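Local coordinates for protein ethanolamine kinase Pv091845 (Plasmodium vivax, PDB 2QG7) that probably phosphorylates ethanolamine, the first step of phosphatidylethanolamine synthesis by the ethanolamine route, as a member of the choline/ethanolamine kinase family, at residues D[71-76]-D[88-93]; D[122-127]-D[137-142]; D[299-304]-D[348-353]. One frame throughout, in Å; residues are numbered along the deposited sequence.

Contact 1: D[71-76]-D[88-93]; sequences ELLKKY and YIYCKY
Leu73 reaches into the angle between Tyr90 and Tyr93. Its two methyl branches go to different partners. CD2 sits over one face of the Tyr90 ring, 3.6 Å from the ring centroid and 22° off the normal, a CH-pi contact. CD1 turns to the backbone of Tyr93, and Leu73 CG packs on Tyr93 CB at 3.8 Å. The Tyr90 side chain has CG opposite its backbone N (chi1 -164°), which carries the ring across to 71-76. Its hydroxyl ends among the last carbonyls of that segment. Tyr90 OH lies 3.0 Å from Leu73 O and 2.7 Å from Tyr76 O. Asn176 OD1 is hydrogen-bonded to the same hydroxyl, and which acceptor takes its single proton is not settled. At the ring edge, Leu72 O comes to 4.1 Å from Tyr90 CE1. Tyr93 also points toward 71-76, and its CE2 meets Leu72 CD1 at 4.0 Å. The Tyr93 hydroxyl is bonded to Leu57 O, outside the two segments. The short axes cross at -122° and pass 10.2 Å apart. Helix 65-75 ends here, as Tyr76 leaves helical geometry. Leu73 O, near the C-terminal end of the helix, and Tyr76 O just beyond it would be expected to polarise the Tyr90 hydroxyl. One phenol thus places its hydroxyl among carbonyl oxygens while its ring face takes a methyl.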
# COMPACT_ATOMS: atom_id res chain seq x y z
N GLU D 71 -25.20 -12.45 35.26
CA GLU D 71 -26.10 -12.41 34.08
C GLU D 71 -25.84 -11.28 33.07
O GLU D 71 -26.22 -11.39 31.89
CB GLU D 71 -27.60 -12.49 34.47
CG GLU D 71 -28.04 -11.50 35.54
CD GLU D 71 -29.46 -11.76 36.06
OE1 GLU D 71 -29.57 -12.11 37.28
OE2 GLU D 71 -30.44 -11.62 35.27
N LEU D 72 -25.19 -10.20 33.51
CA LEU D 72 -24.77 -9.12 32.59
C LEU D 72 -23.57 -9.51 31.75
O LEU D 72 -23.45 -9.07 30.61
CB LEU D 72 -24.49 -7.79 33.34
CG LEU D 72 -25.66 -7.06 34.04
CD1 LEU D 72 -25.17 -5.88 34.91
CD2 LEU D 72 -26.76 -6.64 33.04
N LEU D 73 -22.69 -10.34 32.31
CA LEU D 73 -21.53 -10.87 31.59
C LEU D 73 -21.93 -11.86 30.52
O LEU D 73 -21.26 -11.97 29.49
CB LEU D 73 -20.53 -11.54 32.54
CG LEU D 73 -19.63 -10.60 33.35
CD1 LEU D 73 -18.95 -11.39 34.48
CD2 LEU D 73 -18.62 -9.93 32.49
N LYS D 74 -23.01 -12.59 30.78
CA LYS D 74 -23.56 -13.60 29.87
C LYS D 74 -24.41 -12.96 28.78
O LYS D 74 -24.49 -13.48 27.67
CB LYS D 74 -24.41 -14.61 30.64
CG LYS D 74 -23.67 -15.38 31.72
CD LYS D 74 -22.92 -16.60 31.13
CE LYS D 74 -21.87 -17.06 32.20
NZ LYS D 74 -21.12 -18.23 31.60
N LYS D 75 -25.04 -11.84 29.10
CA LYS D 75 -25.88 -11.15 28.12
C LYS D 75 -25.10 -10.29 27.12
O LYS D 75 -25.55 -10.14 25.98
CB LYS D 75 -26.98 -10.33 28.81
CG LYS D 75 -28.04 -9.72 27.82
CD LYS D 75 -29.38 -9.47 28.51
CE LYS D 75 -29.43 -8.09 29.15
NZ LYS D 75 -30.81 -7.80 29.66
N TYR D 76 -23.96 -9.74 27.53
CA TYR D 76 -23.19 -8.80 26.69
C TYR D 76 -21.80 -9.32 26.38
O TYR D 76 -20.83 -9.01 27.07
CB TYR D 76 -23.13 -7.39 27.33
CG TYR D 76 -24.51 -6.79 27.49
CD1 TYR D 76 -25.16 -6.83 28.72
CD2 TYR D 76 -25.19 -6.22 26.41
CE1 TYR D 76 -26.43 -6.31 28.88
CE2 TYR D 76 -26.48 -5.70 26.55
CZ TYR D 76 -27.09 -5.75 27.80
OH TYR D 76 -28.37 -5.25 27.97
N TYR D 88 -14.26 -0.77 31.43
CA TYR D 88 -13.79 -0.94 32.79
C TYR D 88 -14.85 -1.47 33.74
O TYR D 88 -14.52 -2.20 34.67
CB TYR D 88 -13.19 0.36 33.33
CG TYR D 88 -12.00 0.90 32.57
CD1 TYR D 88 -11.67 2.25 32.63
CD2 TYR D 88 -11.19 0.07 31.79
CE1 TYR D 88 -10.55 2.76 31.93
CE2 TYR D 88 -10.08 0.57 31.08
CZ TYR D 88 -9.77 1.91 31.16
OH TYR D 88 -8.69 2.38 30.45
N ILE D 89 -16.11 -1.07 33.53
CA ILE D 89 -17.22 -1.61 34.33
C ILE D 89 -17.42 -3.10 33.99
O ILE D 89 -17.61 -3.94 34.88
CB ILE D 89 -18.54 -0.84 34.08
CG1 ILE D 89 -18.43 0.62 34.55
CG2 ILE D 89 -19.74 -1.53 34.73
CD1 ILE D 89 -19.44 1.57 33.91
N TYR D 90 -17.35 -3.43 32.69
CA TYR D 90 -17.42 -4.82 32.22
C TYR D 90 -16.28 -5.63 32.85
O TYR D 90 -16.47 -6.77 33.28
CB TYR D 90 -17.40 -4.91 30.68
CG TYR D 90 -17.84 -6.30 30.17
CD1 TYR D 90 -19.20 -6.65 30.12
CD2 TYR D 90 -16.90 -7.27 29.78
CE1 TYR D 90 -19.62 -7.90 29.69
CE2 TYR D 90 -17.31 -8.52 29.33
CZ TYR D 90 -18.67 -8.84 29.28
OH TYR D 90 -19.07 -10.08 28.84
N CYS D 91 -15.12 -4.99 32.92
CA CYS D 91 -13.92 -5.55 33.55
C CYS D 91 -14.04 -5.78 35.04
O CYS D 91 -13.47 -6.75 35.55
CB CYS D 91 -12.71 -4.69 33.23
SG CYS D 91 -12.19 -4.93 31.53
N LYS D 92 -14.74 -4.89 35.74
CA LYS D 92 -15.02 -5.07 37.16
C LYS D 92 -15.84 -6.32 37.41
O LYS D 92 -15.68 -6.97 38.43
CB LYS D 92 -15.82 -3.89 37.72
CG LYS D 92 -15.00 -2.69 38.14
CD LYS D 92 -15.92 -1.52 38.46
CE LYS D 92 -16.51 -1.64 39.85
NZ LYS D 92 -17.27 -0.40 40.22
N TYR D 93 -16.77 -6.62 36.49
CA TYR D 93 -17.64 -7.80 36.59
C TYR D 93 -16.91 -9.09 36.23
O TYR D 93 -17.22 -10.16 36.77
CB TYR D 93 -18.88 -7.66 35.71
CG TYR D 93 -19.74 -6.45 35.97
CD1 TYR D 93 -19.79 -5.85 37.24
CD2 TYR D 93 -20.55 -5.92 34.96
CE1 TYR D 93 -20.58 -4.73 37.49
CE2 TYR D 93 -21.35 -4.79 35.19
CZ TYR D 93 -21.36 -4.21 36.45
OH TYR D 93 -22.16 -3.11 36.69

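Contact 2: D[122-127]-D[137-142]; sequences NILIKV and LIRLYG
Leu124 and Arg139 lie side by side and point the same way. Leu124 CD2 rests over the centre of the guanidinium, 3.8 Å above its plane. A bend at chi3 (-68°) turns the flat group against the methyl. Asn122 OD1 approaches from the edge, near the guanidinium plane, but stays 3.6 Å from Arg139 NH2. The amide and guanidinium planes are 82° apart. Leu124 CD2 also meets Leu137 CD2, at 3.7 Å. The other side of the sheet is apolar. There Ile125 CD1 packs on Leu140 CD1 at 3.7 Å, and Val127 CG2 on Ile138 CG1 at 3.8 Å. The strands form an antiparallel beta hairpin in the five-stranded sheet of the kinase-like N-terminal lobe. Ile123 with Leu140 and Ile125 with Ile138 are the hydrogen-bonded pairs. Ile123 N to Leu140 O is 2.9 Å and nearly straight, and Ile138 N to Ile125 O is 2.6 Å. Arg139 stands on the third strand of the sheet, where protein kinases carry their conserved lysine, so the two are probably equivalent. Further out, Arg139 NH1 forms a salt bridge with Glu180, and NH2 has a long, weak ion pair with Asp351. The backbone of Arg139 is bonded to Arg178 on strand 177-181, while Leu124 is bonded to Ile116 on strand 112-116. On the isoleucine side, Cys91, Val94 and Leu87 of helix 84-98 cover the sheet.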
# COMPACT_ATOMS: atom_id res chain seq x y z
N ASN D 122 -8.02 -8.40 19.47
CA ASN D 122 -8.28 -8.59 20.89
C ASN D 122 -8.28 -7.23 21.56
O ASN D 122 -7.71 -6.26 21.01
CB ASN D 122 -7.17 -9.43 21.53
CG ASN D 122 -6.94 -10.78 20.82
OD1 ASN D 122 -5.78 -11.17 20.55
ND2 ASN D 122 -8.04 -11.51 20.51
N ILE D 123 -8.92 -7.16 22.73
CA ILE D 123 -8.79 -6.01 23.63
C ILE D 123 -8.09 -6.48 24.90
O ILE D 123 -8.54 -7.46 25.53
CB ILE D 123 -10.15 -5.39 23.95
CG1 ILE D 123 -10.91 -5.13 22.64
CG2 ILE D 123 -9.97 -4.11 24.77
CD1 ILE D 123 -12.45 -5.01 22.76
N LEU D 124 -7.00 -5.80 25.26
CA LEU D 124 -6.21 -6.13 26.45
C LEU D 124 -6.36 -5.11 27.57
O LEU D 124 -6.14 -3.91 27.37
CB LEU D 124 -4.73 -6.31 26.12
CG LEU D 124 -4.34 -7.65 25.50
CD1 LEU D 124 -2.88 -7.62 25.02
CD2 LEU D 124 -4.61 -8.81 26.47
N ILE D 125 -6.71 -5.60 28.76
CA ILE D 125 -6.92 -4.72 29.89
C ILE D 125 -6.12 -5.20 31.09
O ILE D 125 -6.35 -6.31 31.61
CB ILE D 125 -8.43 -4.52 30.27
CG1 ILE D 125 -9.28 -4.20 29.02
CG2 ILE D 125 -8.59 -3.43 31.37
CD1 ILE D 125 -9.87 -5.46 28.33
N LYS D 126 -5.17 -4.33 31.48
CA LYS D 126 -4.31 -4.50 32.65
C LYS D 126 -5.08 -4.15 33.94
O LYS D 126 -5.71 -3.09 34.03
CB LYS D 126 -3.08 -3.57 32.48
CG LYS D 126 -2.27 -3.28 33.78
CD LYS D 126 -1.04 -2.42 33.45
CE LYS D 126 0.00 -2.54 34.59
NZ LYS D 126 1.26 -1.74 34.39
N VAL D 127 -5.05 -5.06 34.90
CA VAL D 127 -5.77 -4.91 36.17
C VAL D 127 -4.73 -4.81 37.28
O VAL D 127 -3.94 -5.72 37.47
CB VAL D 127 -6.69 -6.14 36.45
CG1 VAL D 127 -7.52 -5.93 37.72
CG2 VAL D 127 -7.59 -6.43 35.26
N LEU D 137 -4.37 -9.65 33.83
CA LEU D 137 -4.63 -9.16 32.47
C LEU D 137 -5.96 -9.73 31.99
O LEU D 137 -6.21 -10.95 32.13
CB LEU D 137 -3.48 -9.57 31.53
CG LEU D 137 -3.42 -9.04 30.10
CD1 LEU D 137 -3.15 -7.55 30.10
CD2 LEU D 137 -2.35 -9.77 29.28
N ILE D 138 -6.81 -8.86 31.44
CA ILE D 138 -8.04 -9.34 30.85
C ILE D 138 -7.92 -9.25 29.34
O ILE D 138 -7.55 -8.21 28.79
CB ILE D 138 -9.30 -8.59 31.35
CG1 ILE D 138 -9.42 -8.69 32.87
CG2 ILE D 138 -10.56 -9.14 30.68
CD1 ILE D 138 -10.58 -7.89 33.45
N ARG D 139 -8.23 -10.37 28.70
CA ARG D 139 -8.23 -10.44 27.26
C ARG D 139 -9.64 -10.72 26.79
O ARG D 139 -10.25 -11.74 27.15
CB ARG D 139 -7.25 -11.51 26.77
CG ARG D 139 -7.02 -11.51 25.27
CD ARG D 139 -6.27 -12.75 24.84
NE ARG D 139 -4.89 -12.76 25.33
CZ ARG D 139 -3.87 -12.12 24.76
NH1 ARG D 139 -2.66 -12.21 25.31
NH2 ARG D 139 -4.04 -11.37 23.67
N LEU D 140 -10.16 -9.79 25.99
CA LEU D 140 -11.50 -9.88 25.46
C LEU D 140 -11.39 -10.08 23.96
O LEU D 140 -10.75 -9.29 23.26
CB LEU D 140 -12.30 -8.61 25.79
CG LEU D 140 -12.54 -8.28 27.27
CD1 LEU D 140 -13.18 -6.93 27.40
CD2 LEU D 140 -13.43 -9.32 27.94
N TYR D 141 -12.00 -11.16 23.48
CA TYR D 141 -11.92 -11.54 22.07
C TYR D 141 -12.81 -10.65 21.19
O TYR D 141 -13.84 -10.15 21.66
CB TYR D 141 -12.31 -13.01 21.86
CG TYR D 141 -11.70 -14.02 22.84
CD1 TYR D 141 -10.39 -13.87 23.32
CD2 TYR D 141 -12.44 -15.14 23.24
CE1 TYR D 141 -9.84 -14.79 24.19
CE2 TYR D 141 -11.90 -16.08 24.12
CZ TYR D 141 -10.60 -15.89 24.58
OH TYR D 141 -10.05 -16.81 25.45
N GLY D 142 -12.40 -10.46 19.93
CA GLY D 142 -13.24 -9.78 18.93
C GLY D 142 -14.39 -10.63 18.39
O GLY D 142 -14.69 -11.71 18.93

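Contact 3: D[299-304]-D[348-353]; sequences SSNIIN and SFIDFE
Two kinase signature elements meet here. Asn301 ends the His-Cys-Asp-Leu-Leu-Ser-Ser-Asn catalytic-loop motif, and Asp351 belongs to the Asp-Phe-Glu motif that probably corresponds to the Asp-Phe-Gly of protein kinases. Strand 302-304 leaves the first motif, and strand 347-349 leads into the second; the two pair antiparallel. Ile303 and Ser348 form the hydrogen-bonded pair. Ile303 N gives to Ser348 O at 3.0 Å. Ile350 N gives to Asn301 O at 3.0 Å. Ile302 and Phe349 run side by side in the same direction, with Ile302 CG2 in plane at the ring edge. Ile202 of helix 196-210 covers both. On the Ile303 side, the Ile303 and Ile350 side chains cross at about a right angle, and their CD1 atoms are 3.7 Å apart. Ile350 has CG1 between its backbone N and carbonyl carbon (chi1 56°), a crowded position that sets this branch beside Asn301 O at 3.5 Å. The Asn301 amide reaches Asp351 with OD1 3.4 Å from CB, its plane 65° from the carboxylate. ND2 is bonded to Asp296 O, which fixes the rotation of the amide. His294 NE2 is bonded to Ile350 O and ties the two motifs together once more. Asn301 OD1 and Asp351 OD2 thus stand 4.0 Å apart as two acceptors. Such a pair of oxygens is consistent with the magnesium site formed by the matching residues in related kinases.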
# COMPACT_ATOMS: atom_id res chain seq x y z
N SER D 299 6.58 -8.23 15.45
CA SER D 299 7.42 -7.57 16.46
C SER D 299 6.69 -7.18 17.73
O SER D 299 7.26 -7.19 18.79
CB SER D 299 8.14 -6.35 15.89
OG SER D 299 7.18 -5.41 15.41
N SER D 300 5.41 -6.85 17.60
CA SER D 300 4.55 -6.51 18.73
C SER D 300 4.13 -7.73 19.55
O SER D 300 3.64 -7.58 20.64
CB SER D 300 3.32 -5.71 18.25
OG SER D 300 2.42 -6.54 17.54
N ASN D 301 4.35 -8.93 19.01
CA ASN D 301 4.23 -10.20 19.75
C ASN D 301 5.49 -10.68 20.48
O ASN D 301 5.49 -11.75 21.07
CB ASN D 301 3.67 -11.27 18.82
CG ASN D 301 2.16 -11.20 18.71
OD1 ASN D 301 1.56 -10.50 19.50
ND2 ASN D 301 1.56 -11.89 17.74
N ILE D 302 6.54 -9.86 20.45
CA ILE D 302 7.82 -10.17 21.09
C ILE D 302 8.11 -9.09 22.12
O ILE D 302 8.21 -7.94 21.80
CB ILE D 302 8.96 -10.28 20.05
CG1 ILE D 302 8.60 -11.29 18.96
CG2 ILE D 302 10.28 -10.69 20.70
CD1 ILE D 302 9.46 -11.17 17.73
N ILE D 303 8.24 -9.50 23.37
CA ILE D 303 8.33 -8.60 24.54
C ILE D 303 9.74 -8.68 25.12
O ILE D 303 10.27 -9.77 25.34
CB ILE D 303 7.27 -9.03 25.63
CG1 ILE D 303 5.87 -9.23 25.01
CG2 ILE D 303 7.28 -8.09 26.86
CD1 ILE D 303 5.17 -7.93 24.47
N ASN D 304 10.35 -7.52 25.32
CA ASN D 304 11.63 -7.46 25.99
C ASN D 304 11.42 -7.06 27.44
O ASN D 304 11.07 -5.92 27.72
CB ASN D 304 12.56 -6.43 25.33
CG ASN D 304 13.92 -6.39 25.97
OD1 ASN D 304 14.33 -7.34 26.62
ND2 ASN D 304 14.62 -5.31 25.80
N SER D 348 10.62 -12.88 25.43
CA SER D 348 9.58 -13.89 25.42
C SER D 348 8.47 -13.54 24.41
O SER D 348 8.35 -12.40 23.99
CB SER D 348 9.00 -14.09 26.81
OG SER D 348 8.47 -12.89 27.30
N PHE D 349 7.70 -14.55 24.01
CA PHE D 349 6.62 -14.37 23.06
C PHE D 349 5.26 -14.35 23.75
O PHE D 349 5.06 -14.99 24.77
CB PHE D 349 6.66 -15.47 21.98
CG PHE D 349 8.00 -15.62 21.31
CD1 PHE D 349 8.82 -14.52 21.08
CD2 PHE D 349 8.46 -16.87 20.90
CE1 PHE D 349 10.06 -14.67 20.48
CE2 PHE D 349 9.68 -16.99 20.28
CZ PHE D 349 10.47 -15.91 20.08
N ILE D 350 4.33 -13.62 23.14
CA ILE D 350 2.92 -13.52 23.59
C ILE D 350 2.01 -13.78 22.41
O ILE D 350 2.44 -13.87 21.27
CB ILE D 350 2.56 -12.08 24.22
CG1 ILE D 350 2.85 -10.92 23.25
CG2 ILE D 350 3.23 -11.85 25.58
CD1 ILE D 350 2.03 -9.67 23.50
N ASP D 351 0.73 -13.92 22.70
CA ASP D 351 -0.33 -14.09 21.71
C ASP D 351 -0.19 -15.33 20.83
O ASP D 351 0.18 -15.26 19.64
CB ASP D 351 -0.53 -12.79 20.93
CG ASP D 351 -2.00 -12.58 20.55
OD1 ASP D 351 -2.83 -13.55 20.59
OD2 ASP D 351 -2.31 -11.41 20.18
N PHE D 352 -0.53 -16.47 21.41
CA PHE D 352 -0.39 -17.78 20.76
C PHE D 352 -1.72 -18.25 20.19
O PHE D 352 -2.00 -19.46 20.21
CB PHE D 352 0.11 -18.80 21.78
CG PHE D 352 1.45 -18.45 22.38
CD1 PHE D 352 1.53 -17.70 23.55
CD2 PHE D 352 2.62 -18.84 21.76
CE1 PHE D 352 2.78 -17.36 24.09
CE2 PHE D 352 3.85 -18.51 22.28
CZ PHE D 352 3.93 -17.76 23.45
N GLU D 353 -2.52 -17.31 19.68
CA GLU D 353 -3.82 -17.65 19.09
C GLU D 353 -3.73 -18.39 17.76
O GLU D 353 -4.69 -19.05 17.37
CB GLU D 353 -4.75 -16.43 18.97
CG GLU D 353 -4.21 -15.24 18.19
CD GLU D 353 -5.15 -13.99 18.30
OE1 GLU D 353 -5.04 -13.00 17.47
OE2 GLU D 353 -6.01 -13.99 19.24

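The three contacts follow one another along the chain, and none nests or crosses. Contact 1 closes the turn between helices 65-75 and 84-98. Contact 2 closes the hairpin turn between strands 122-128 and 136-141. Contact 3 closes the longest loop, 305-347, much of it not modelled. Helix 84-98 links the first two, because Cys91 packs on Ile125 and Ile138. Contacts 2 and 3 meet across the cleft between sheet and catalytic loop, where Asn122 and Arg139 approach Asp351 and Glu353. Contacts 1 and 3 do not touch, with nearest atoms about 16 Å apart. The sheet of contact 2 therefore stands between the N-terminal helices and the signature motifs.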